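Local coordinates for protein uncharacterized conserved (Bdellovibrio bacteriovorus, PDB 7O21) that probably trims peptidoglycan as an LD-carboxypeptidase of the YkuD family, in a cell-wall editing process that gives the predatory cell its curvature, at residues I44-E49 / T171-F176; T88-Y93 / V255-Q260; E199-A204 / T215-G220. One frame throughout, in Å; residues are numbered along the deposited sequence.

Contact 1: I44-E49 / T171-F176; sequences ILVDKE and TPILIF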
loop_
_atom_site.group_PDB
_atom_site.type_symbol
_atom_site.label_atom_id
_atom_site.label_comp_id
_atom_site.label_asym_id
_atom_site.label_seq_id
_atom_site.Cartn_x
_atom_site.Cartn_y
_atom_site.Cartn_z
ATOM N N ILE A 44 -17.009 -10.690 3.754
ATOM C CA ILE A 44 -17.328 -11.530 2.602
ATOM C C ILE A 44 -16.506 -12.808 2.690
ATOM O O ILE A 44 -15.288 -12.753 2.922
ATOM C CB ILE A 44 -17.061 -10.787 1.285
ATOM C CG1 ILE A 44 -18.027 -9.595 1.149
ATOM C CG2 ILE A 44 -17.187 -11.757 0.109
ATOM C CD1 ILE A 44 -17.714 -8.708 -0.036
ATOM N N LEU A 45 -17.161 -13.964 2.519
ATOM C CA LEU A 45 -16.506 -15.265 2.611
ATOM C C LEU A 45 -16.695 -15.989 1.287
ATOM O O LEU A 45 -17.834 -16.178 0.839
ATOM C CB LEU A 45 -17.110 -16.103 3.741
ATOM C CG LEU A 45 -16.648 -17.557 3.787
ATOM C CD1 LEU A 45 -15.180 -17.630 4.137
ATOM C CD2 LEU A 45 -17.494 -18.338 4.793
ATOM N N VAL A 46 -15.589 -16.376 0.652
ATOM C CA VAL A 46 -15.621 -17.080 -0.631
ATOM C C VAL A 46 -15.204 -18.527 -0.400
ATOM O O VAL A 46 -14.109 -18.797 0.104
ATOM C CB VAL A 46 -14.714 -16.414 -1.674
ATOM C CG1 VAL A 46 -14.791 -17.171 -3.012
ATOM C CG2 VAL A 46 -15.064 -14.947 -1.847
ATOM N N ASP A 47 -16.068 -19.458 -0.788
ATOM C CA ASP A 47 -15.863 -20.895 -0.618
ATOM C C ASP A 47 -15.632 -21.450 -2.023
ATOM O O ASP A 47 -16.587 -21.644 -2.783
ATOM C CB ASP A 47 -17.119 -21.472 0.036
ATOM C CG ASP A 47 -17.079 -22.970 0.213
ATOM O OD1 ASP A 47 -16.264 -23.659 -0.434
ATOM O OD2 ASP A 47 -17.895 -23.459 1.021
ATOM N N LYS A 48 -14.364 -21.685 -2.380
ATOM C CA LYS A 48 -14.059 -22.121 -3.742
ATOM C C LYS A 48 -14.700 -23.462 -4.055
ATOM O O LYS A 48 -15.235 -23.655 -5.154
ATOM C CB LYS A 48 -12.553 -22.212 -3.978
ATOM C CG LYS A 48 -11.804 -20.897 -3.867
ATOM C CD LYS A 48 -10.339 -21.139 -4.228
ATOM C CE LYS A 48 -9.494 -19.892 -4.084
ATOM N NZ LYS A 48 -8.045 -20.261 -4.145
ATOM N N GLU A 49 -14.648 -24.402 -3.107
ATOM C CA GLU A 49 -15.157 -25.746 -3.368
ATOM C C GLU A 49 -16.646 -25.717 -3.690
ATOM O O GLU A 49 -17.098 -26.362 -4.643
ATOM C CB GLU A 49 -14.881 -26.640 -2.162
ATOM C CG GLU A 49 -15.535 -28.007 -2.250
ATOM C CD GLU A 49 -15.395 -28.788 -0.963
ATOM O OE1 GLU A 49 -14.693 -28.304 -0.052
ATOM O OE2 GLU A 49 -15.985 -29.884 -0.859
ATOM N N THR A 171 -13.643 -3.632 4.500
ATOM C CA THR A 171 -14.373 -4.910 4.477
ATOM C C THR A 171 -13.446 -6.079 4.141
ATOM O O THR A 171 -12.845 -6.093 3.057
ATOM C CB THR A 171 -15.540 -4.848 3.489
ATOM O OG1 THR A 171 -16.477 -3.868 3.950
ATOM C CG2 THR A 171 -16.248 -6.213 3.391
ATOM N N PRO A 172 -13.351 -7.097 4.994
ATOM C CA PRO A 172 -12.564 -8.287 4.641
ATOM C C PRO A 172 -13.218 -9.093 3.537
ATOM O O PRO A 172 -14.445 -9.180 3.440
ATOM C CB PRO A 172 -12.561 -9.115 5.935
ATOM C CG PRO A 172 -12.904 -8.154 7.029
ATOM C CD PRO A 172 -13.817 -7.128 6.393
ATOM N N ILE A 173 -12.376 -9.714 2.719
ATOM C CA ILE A 173 -12.794 -10.805 1.850
ATOM C C ILE A 173 -11.900 -11.995 2.163
ATOM O O ILE A 173 -10.667 -11.897 2.098
ATOM C CB ILE A 173 -12.792 -10.418 0.360
ATOM C CG1 ILE A 173 -13.291 -11.582 -0.480
ATOM C CG2 ILE A 173 -11.403 -9.909 -0.107
ATOM C CD1 ILE A 173 -13.677 -11.185 -1.902
ATOM N N LEU A 174 -12.517 -13.093 2.584
ATOM C CA LEU A 174 -11.816 -14.315 2.953
ATOM C C LEU A 174 -11.976 -15.276 1.790
ATOM O O LEU A 174 -13.103 -15.630 1.430
ATOM C CB LEU A 174 -12.434 -14.920 4.208
ATOM C CG LEU A 174 -12.478 -14.025 5.451
ATOM C CD1 LEU A 174 -13.052 -14.787 6.657
ATOM C CD2 LEU A 174 -11.115 -13.436 5.762
ATOM N N ILE A 175 -10.865 -15.669 1.182
ATOM C CA ILE A 175 -10.876 -16.456 -0.043
ATOM C C ILE A 175 -10.267 -17.806 0.309
ATOM O O ILE A 175 -9.047 -17.933 0.435
ATOM C CB ILE A 175 -10.122 -15.752 -1.181
ATOM C CG1 ILE A 175 -10.746 -14.366 -1.469
ATOM C CG2 ILE A 175 -10.131 -16.624 -2.453
ATOM C CD1 ILE A 175 -9.951 -13.488 -2.437
ATOM N N PHE A 176 -11.105 -18.826 0.485
ATOM C CA PHE A 176 -10.664 -20.104 1.036
ATOM C C PHE A 176 -10.992 -21.214 0.051
ATOM O O PHE A 176 -12.103 -21.257 -0.488
ATOM C CB PHE A 176 -11.367 -20.377 2.369
ATOM C CG PHE A 176 -11.018 -19.391 3.480
ATOM C CD1 PHE A 176 -9.836 -18.664 3.450
ATOM C CD2 PHE A 176 -11.880 -19.219 4.556
ATOM C CE1 PHE A 176 -9.509 -17.778 4.490
ATOM C CE2 PHE A 176 -11.564 -18.337 5.597
ATOM C CZ PHE A 176 -10.379 -17.611 5.557
#
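I44 and V46 lie alongside I173 and I175 as neighbouring parallel strands, with short-segment axes 4.7 Å apart at their closest and only 12° from parallel. I44 clasps I173 from both ends: its N donates to P172 O, and its O takes the N-H of L174. V46 does the same round I175, its N giving a 2.7 Å bond to L174 O that runs nearly along the C=O axis, while its O accepts from F176 N. K48 N adds a fifth rung to F176 O (3.0 Å) just where strand 42-47 ends.

On one face of the sheet, CG2 of I44 meets CG1 of I173 at 3.9 Å, and CG2 of V46 reaches I173 CD1 at 4.0 Å, so that the extended I173 side chain lies against both methyls. L53 and V152 continue this apolar layer, in which the side chain of I175 is about 8 Å from that of C151, the predicted nucleophile. On the other face L45 packs against F176 and L174. L45 has CG anti to its backbone N (chi1 171°), and chi2 of 67° swings CD1 in to F176 CD2 (3.7 Å), meeting the phenyl side chain at about a right angle. CB of L174 lies over one face of the same ring, toward its rim.

The extended K48 chain reaches across past F176 O, laying CE 3.7 Å from I175 CG2, while NZ goes on to a salt bridge with D177. The pairing joins the first and last strands of the catalytic-domain sheet. Main-chain bonds pair the amides and carbonyls between the strands, while mostly hydrocarbon side chains pack on the two faces, with the charge of K48 paired at the strand end by D177.

Contact 2: T88-Y93 / V255-Q260; sequences TPEGIY and VQHNDQ
I92 of strand 91-99 and V255 of strand 246-257 meet tip to tip where the L,D-transpeptidase domain abuts a beta-hairpin of the NTF2-like domain. The hairpin reverses through a type II' turn from H257 to Q260, closed by reciprocal backbone bonds between those two residues. In the apolar part, I92 CD1 lies 3.7 Å from V255 CG1, and both side chains also rest on L174. The side chain of Q260 slides past I92 in the opposite direction, placing OE1 3.6 Å from I92 CD1.

The polar part is built on E90. Its CG sits between the backbone N and the carbonyl carbon (chi1 67°), and the chain then extends straight to the hairpin. OE1 approaches the edge of the H257 imidazole near the ring plane, 3.1 Å from CE1, with the carboxylate and ring planes 70° apart. OE2 receives a weak, bent hydrogen bond from N258 ND2 (3.1 Å, 126° at the hydrogen).

Beyond this shell, the backbone N-H of D177, just after strand 172-176, bonds to E90 OE1 and helps fix the carboxylate, while F176 stacks on the H257 ring. Three waters link the segments: one molecule donates to E90 OE1 and also bonds to H257 NE2, and another accepts from Q260 NE2 close to E90 O. The third ties the Q260 amide to the strand itself, accepting from I92 N at 2.9 Å and donating to Q260 OE1 at 2.7 Å.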
loop_
_atom_site.group_PDB
_atom_site.type_symbol
_atom_site.label_atom_id
_atom_site.label_comp_id
_atom_site.label_asym_id
_atom_site.label_seq_id
_atom_site.Cartn_x
_atom_site.Cartn_y
_atom_site.Cartn_z
ATOM N N THR A 88 -5.002 -21.631 -7.028
ATOM C CA THR A 88 -5.057 -20.179 -6.960
ATOM C C THR A 88 -4.871 -19.741 -5.517
ATOM O O THR A 88 -5.124 -20.517 -4.587
ATOM C CB THR A 88 -6.422 -19.689 -7.465
ATOM O OG1 THR A 88 -7.456 -20.479 -6.865
ATOM C CG2 THR A 88 -6.516 -19.835 -8.983
ATOM N N PRO A 89 -4.441 -18.502 -5.289
ATOM C CA PRO A 89 -4.188 -18.064 -3.914
ATOM C C PRO A 89 -5.427 -18.123 -3.034
ATOM O O PRO A 89 -6.553 -17.897 -3.478
ATOM C CB PRO A 89 -3.696 -16.622 -4.083
ATOM C CG PRO A 89 -3.131 -16.578 -5.463
ATOM C CD PRO A 89 -4.010 -17.496 -6.275
ATOM N N GLU A 90 -5.201 -18.440 -1.767
ATOM C CA GLU A 90 -6.221 -18.346 -0.742
ATOM C C GLU A 90 -5.650 -17.532 0.407
ATOM O O GLU A 90 -4.432 -17.526 0.639
ATOM C CB GLU A 90 -6.718 -19.729 -0.275
ATOM C CG GLU A 90 -5.692 -20.566 0.458
ATOM C CD GLU A 90 -6.239 -21.920 0.910
ATOM O OE1 GLU A 90 -7.447 -22.016 1.209
ATOM O OE2 GLU A 90 -5.457 -22.889 0.981
ATOM N N GLY A 91 -6.514 -16.824 1.116
ATOM C CA GLY A 91 -6.026 -16.024 2.219
ATOM C C GLY A 91 -7.067 -15.068 2.762
ATOM O O GLY A 91 -8.265 -15.158 2.453
ATOM N N ILE A 92 -6.568 -14.150 3.582
ATOM C CA ILE A 92 -7.371 -13.269 4.408
ATOM C C ILE A 92 -7.070 -11.859 3.929
ATOM O O ILE A 92 -5.996 -11.319 4.235
ATOM C CB ILE A 92 -7.006 -13.427 5.895
ATOM C CG1 ILE A 92 -7.146 -14.887 6.359
ATOM C CG2 ILE A 92 -7.862 -12.519 6.761
ATOM C CD1 ILE A 92 -6.414 -15.177 7.685
ATOM N N TYR A 93 -8.005 -11.262 3.186
ATOM C CA TYR A 93 -7.754 -10.005 2.490
ATOM C C TYR A 93 -8.779 -8.948 2.878
ATOM O O TYR A 93 -9.729 -9.196 3.614
ATOM C CB TYR A 93 -7.766 -10.224 0.966
ATOM C CG TYR A 93 -6.712 -11.228 0.595
ATOM C CD1 TYR A 93 -5.366 -10.889 0.654
ATOM C CD2 TYR A 93 -7.051 -12.536 0.290
ATOM C CE1 TYR A 93 -4.394 -11.814 0.378
ATOM C CE2 TYR A 93 -6.074 -13.473 0.006
ATOM C CZ TYR A 93 -4.750 -13.101 0.055
ATOM O OH TYR A 93 -3.767 -14.031 -0.207
ATOM N N VAL A 255 -9.753 -14.040 12.602
ATOM C CA VAL A 255 -9.821 -15.023 11.526
ATOM C C VAL A 255 -8.680 -16.012 11.730
ATOM O O VAL A 255 -7.524 -15.612 11.905
ATOM C CB VAL A 255 -9.710 -14.361 10.144
ATOM C CG1 VAL A 255 -9.802 -15.408 9.044
ATOM C CG2 VAL A 255 -10.831 -13.357 9.974
ATOM N N GLN A 256 -9.004 -17.304 11.682
ATOM C CA GLN A 256 -8.002 -18.355 11.819
ATOM C C GLN A 256 -8.252 -19.369 10.718
ATOM O O GLN A 256 -9.284 -20.043 10.719
ATOM C CB GLN A 256 -8.099 -19.021 13.190
ATOM C CG GLN A 256 -6.796 -19.680 13.626
ATOM C CD GLN A 256 -6.491 -20.952 12.861
ATOM O OE1 GLN A 256 -5.529 -21.022 12.075
ATOM N NE2 GLN A 256 -7.305 -21.975 13.090
ATOM N N HIS A 257 -7.320 -19.472 9.779
ATOM C CA HIS A 257 -7.463 -20.372 8.646
ATOM C C HIS A 257 -6.108 -20.975 8.302
ATOM O O HIS A 257 -5.111 -20.256 8.213
ATOM C CB HIS A 257 -8.056 -19.620 7.447
ATOM C CG HIS A 257 -8.275 -20.479 6.248
ATOM N ND1 HIS A 257 -7.463 -20.421 5.136
ATOM C CD2 HIS A 257 -9.201 -21.427 5.994
ATOM C CE1 HIS A 257 -7.892 -21.289 4.239
ATOM N NE2 HIS A 257 -8.935 -21.924 4.740
ATOM N N ASN A 258 -6.073 -22.298 8.100
ATOM C CA ASN A 258 -4.825 -23.020 7.777
ATOM C C ASN A 258 -3.807 -22.700 8.872
ATOM O O ASN A 258 -4.100 -22.885 10.062
ATOM C CB ASN A 258 -4.364 -22.714 6.356
ATOM C CG ASN A 258 -5.178 -23.438 5.297
ATOM O OD1 ASN A 258 -5.831 -24.429 5.586
ATOM N ND2 ASN A 258 -5.124 -22.942 4.066
ATOM N N ASP A 259 -2.627 -22.212 8.529
ATOM C CA ASP A 259 -1.602 -21.903 9.512
ATOM C C ASP A 259 -1.733 -20.503 10.101
ATOM O O ASP A 259 -0.958 -20.156 10.994
ATOM C CB ASP A 259 -0.224 -22.043 8.854
ATOM C CG ASP A 259 -0.082 -21.194 7.578
ATOM O OD1 ASP A 259 -1.072 -21.033 6.811
ATOM O OD2 ASP A 259 1.036 -20.682 7.330
ATOM N N GLN A 260 -2.694 -19.706 9.649
ATOM C CA GLN A 260 -2.694 -18.260 9.872
ATOM C C GLN A 260 -3.709 -17.835 10.927
ATOM O O GLN A 260 -4.797 -18.415 11.047
ATOM C CB GLN A 260 -3.043 -17.544 8.564
ATOM C CG GLN A 260 -1.967 -17.670 7.503
ATOM C CD GLN A 260 -2.401 -17.125 6.169
ATOM O OE1 GLN A 260 -3.510 -16.584 6.025
ATOM N NE2 GLN A 260 -1.549 -17.284 5.168
HETATM O O HOH W 1 -2.512 -16.218 2.274
HETATM O O HOH W 2 -8.929 -23.855 2.599
HETATM O O HOH W 3 -3.767 -14.641 4.167
#

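Contact 3: E199-A204 / T215-G220; sequences ESWRQA and TFYDEG. With EDO (1,2-ethanediol), chain L.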
loop_
_atom_site.group_PDB
_atom_site.type_symbol
_atom_site.label_atom_id
_atom_site.label_comp_id
_atom_site.label_asym_id
_atom_site.label_seq_id
_atom_site.Cartn_x
_atom_site.Cartn_y
_atom_site.Cartn_z
ATOM N N GLU A 199 -6.365 -12.262 24.986
ATOM C CA GLU A 199 -6.394 -11.631 26.302
ATOM C C GLU A 199 -5.128 -11.943 27.086
ATOM O O GLU A 199 -4.627 -11.093 27.837
ATOM C CB GLU A 199 -7.646 -12.058 27.071
ATOM C CG GLU A 199 -7.632 -11.704 28.551
ATOM C CD GLU A 199 -7.689 -10.209 28.810
ATOM O OE1 GLU A 199 -7.954 -9.433 27.866
ATOM O OE2 GLU A 199 -7.471 -9.817 29.975
ATOM N N SER A 200 -4.605 -13.158 26.943
ATOM C CA SER A 200 -3.350 -13.515 27.590
ATOM C C SER A 200 -2.207 -12.626 27.107
ATOM O O SER A 200 -1.375 -12.178 27.910
ATOM C CB SER A 200 -3.052 -14.994 27.348
ATOM O OG SER A 200 -1.951 -15.438 28.128
ATOM N N TRP A 201 -2.140 -12.388 25.793
ATOM C CA TRP A 201 -1.148 -11.480 25.231
ATOM C C TRP A 201 -1.359 -10.073 25.764
ATOM O O TRP A 201 -0.415 -9.431 26.241
ATOM C CB TRP A 201 -1.249 -11.528 23.703
ATOM C CG TRP A 201 -0.538 -10.411 22.981
ATOM C CD1 TRP A 201 0.786 -10.340 22.693
ATOM C CD2 TRP A 201 -1.143 -9.249 22.400
ATOM N NE1 TRP A 201 1.063 -9.172 22.005
ATOM C CE2 TRP A 201 -0.109 -8.498 21.797
ATOM C CE3 TRP A 201 -2.454 -8.766 22.337
ATOM C CZ2 TRP A 201 -0.344 -7.282 21.152
ATOM C CZ3 TRP A 201 -2.688 -7.560 21.695
ATOM C CH2 TRP A 201 -1.639 -6.831 21.110
ATOM N N ARG A 202 -2.604 -9.588 25.725
ATOM C CA ARG A 202 -2.883 -8.239 26.219
ATOM C C ARG A 202 -2.467 -8.088 27.678
ATOM O O ARG A 202 -1.845 -7.088 28.057
ATOM C CB ARG A 202 -4.371 -7.894 26.058
ATOM C CG ARG A 202 -4.694 -6.416 26.345
ATOM C CD ARG A 202 -6.139 -6.201 26.721
ATOM N NE ARG A 202 -6.488 -6.922 27.941
ATOM C CZ ARG A 202 -6.208 -6.485 29.165
ATOM N NH1 ARG A 202 -5.580 -5.327 29.333
ATOM N NH2 ARG A 202 -6.560 -7.205 30.221
ATOM N N GLN A 203 -2.823 -9.066 28.514
ATOM C CA GLN A 203 -2.477 -8.991 29.931
ATOM C C GLN A 203 -0.969 -9.006 30.138
ATOM O O GLN A 203 -0.447 -8.258 30.978
ATOM C CB GLN A 203 -3.134 -10.138 30.704
ATOM C CG GLN A 203 -4.610 -9.936 31.015
ATOM C CD GLN A 203 -5.229 -11.139 31.722
ATOM O OE1 GLN A 203 -4.528 -12.067 32.126
ATOM N NE2 GLN A 203 -6.549 -11.128 31.862
ATOM N N ALA A 204 -0.244 -9.842 29.381
ATOM C CA ALA A 204 1.207 -9.905 29.544
ATOM C C ALA A 204 1.853 -8.580 29.167
ATOM O O ALA A 204 2.749 -8.087 29.867
ATOM C CB ALA A 204 1.794 -11.047 28.715
ATOM N N THR A 215 6.927 -14.858 24.907
ATOM C CA THR A 215 6.513 -16.173 24.427
ATOM C C THR A 215 5.511 -16.075 23.287
ATOM O O THR A 215 5.282 -17.069 22.593
ATOM C CB THR A 215 5.910 -17.043 25.541
ATOM O OG1 THR A 215 4.698 -16.466 26.032
ATOM C CG2 THR A 215 6.902 -17.264 26.696
ATOM N N PHE A 216 4.901 -14.907 23.091
ATOM C CA PHE A 216 3.904 -14.745 22.039
ATOM C C PHE A 216 4.508 -14.429 20.677
ATOM O O PHE A 216 3.756 -14.377 19.695
ATOM C CB PHE A 216 2.916 -13.640 22.418
ATOM C CG PHE A 216 2.003 -14.007 23.543
ATOM C CD1 PHE A 216 0.819 -14.673 23.301
ATOM C CD2 PHE A 216 2.334 -13.694 24.859
ATOM C CE1 PHE A 216 -0.027 -15.022 24.342
ATOM C CE2 PHE A 216 1.491 -14.030 25.897
ATOM C CZ PHE A 216 0.318 -14.700 25.648
ATOM N N TYR A 217 5.823 -14.232 20.584
ATOM C CA TYR A 217 6.471 -13.698 19.391
ATOM C C TYR A 217 7.401 -14.721 18.756
ATOM O O TYR A 217 8.168 -15.398 19.450
ATOM C CB TYR A 217 7.234 -12.396 19.701
ATOM C CG TYR A 217 6.268 -11.276 19.976
ATOM C CD1 TYR A 217 5.663 -11.152 21.216
ATOM C CD2 TYR A 217 5.897 -10.394 18.974
ATOM C CE1 TYR A 217 4.743 -10.151 21.469
ATOM C CE2 TYR A 217 4.980 -9.393 19.216
ATOM C CZ TYR A 217 4.415 -9.270 20.461
ATOM O OH TYR A 217 3.473 -8.294 20.703
ATOM N N ASP A 218 7.327 -14.822 17.430
ATOM C CA ASP A 218 8.268 -15.641 16.679
ATOM C C ASP A 218 9.620 -14.943 16.607
ATOM O O ASP A 218 9.702 -13.717 16.514
ATOM C CB ASP A 218 7.737 -15.843 15.261
ATOM C CG ASP A 218 8.567 -16.836 14.474
ATOM O OD1 ASP A 218 8.315 -18.044 14.609
ATOM O OD2 ASP A 218 9.483 -16.410 13.739
ATOM N N GLU A 219 10.699 -15.731 16.627
ATOM C CA GLU A 219 12.015 -15.110 16.555
ATOM C C GLU A 219 12.260 -14.407 15.226
ATOM O O GLU A 219 13.138 -13.540 15.154
ATOM C CB GLU A 219 13.109 -16.126 16.895
ATOM C CG GLU A 219 13.218 -16.384 18.391
ATOM C CD GLU A 219 14.605 -16.819 18.825
ATOM O OE1 GLU A 219 15.233 -16.077 19.612
ATOM O OE2 GLU A 219 15.057 -17.902 18.397
ATOM N N GLY A 220 11.498 -14.732 14.185
ATOM C CA GLY A 220 11.602 -14.011 12.928
ATOM C C GLY A 220 10.638 -12.845 12.794
ATOM O O GLY A 220 10.386 -12.359 11.686
HETATM C C1 EDO L . 5.618 -21.137 13.124
HETATM O O1 EDO L . 6.709 -20.909 12.225
HETATM C C2 EDO L . 5.437 -19.929 14.037
HETATM O O2 EDO L . 6.492 -19.875 15.005
#
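This is an aromatic packing contact inside the NTF2-like domain, where helix 184-206 meets the segment leading into the short strand 217-218. W201, F216 and Y217 form the cluster. F216 points its ring at the helix, and W201 takes one face of it: W201 CB sits almost directly above the ring, 3.8 Å from the centroid in a CH-pi contact. The indole follows edge-to-face, the edge of its five-membered ring turned to the F216 face with planes at 74°. S200 OG lies in the phenyl plane at the ring edge, 3.4 Å from CZ. A204 CB also touches F216, 4.1 Å from CE2. F197, one helical turn before W201, meets F216 edge-to-face as well.

A chi1 of 166° sets CG opposite the W201 amide nitrogen, and the indole projects away from the helix, its NE1 edge turned to Y217. NE1 donates to Y217 OH over 2.9 Å, nearly straight at 165°, with the hydroxyl in the indole plane. The same hydroxyl bonds to E296 OE1 on strand 290-300, linking helix, connecting segment and sheet.

The buried indole N-H thus has a partner within the cluster. Its bond to Y217 OH fixes the position of the hydroxyl and probably the orientation of the indole, while F216 is held mainly by CH-pi, edge-to-face and other van der Waals contacts.

In the fold
From the N terminus, 44-49 opens contact 1 and 88-93 opens contact 2 before 171-176 returns to close contact 1, so these two loops cross. Contact 1 closes a loop of 121 intervening residues. The chain then enters helix 184-206, and contact 3 closes a short loop between 199-204 and 215-220, nested wholly within the larger loop that 255-260 completes as contact 2. Contacts 1 and 2 touch, with centres 9 Å apart, and draw on neighbouring strands, 172-176 and 91-99, of one sheet; contact 2 joins the two domains. Contact 3 lies across the chain's centre from contact 1, their centres 28 Å apart, and belongs to the NTF2-like domain alone.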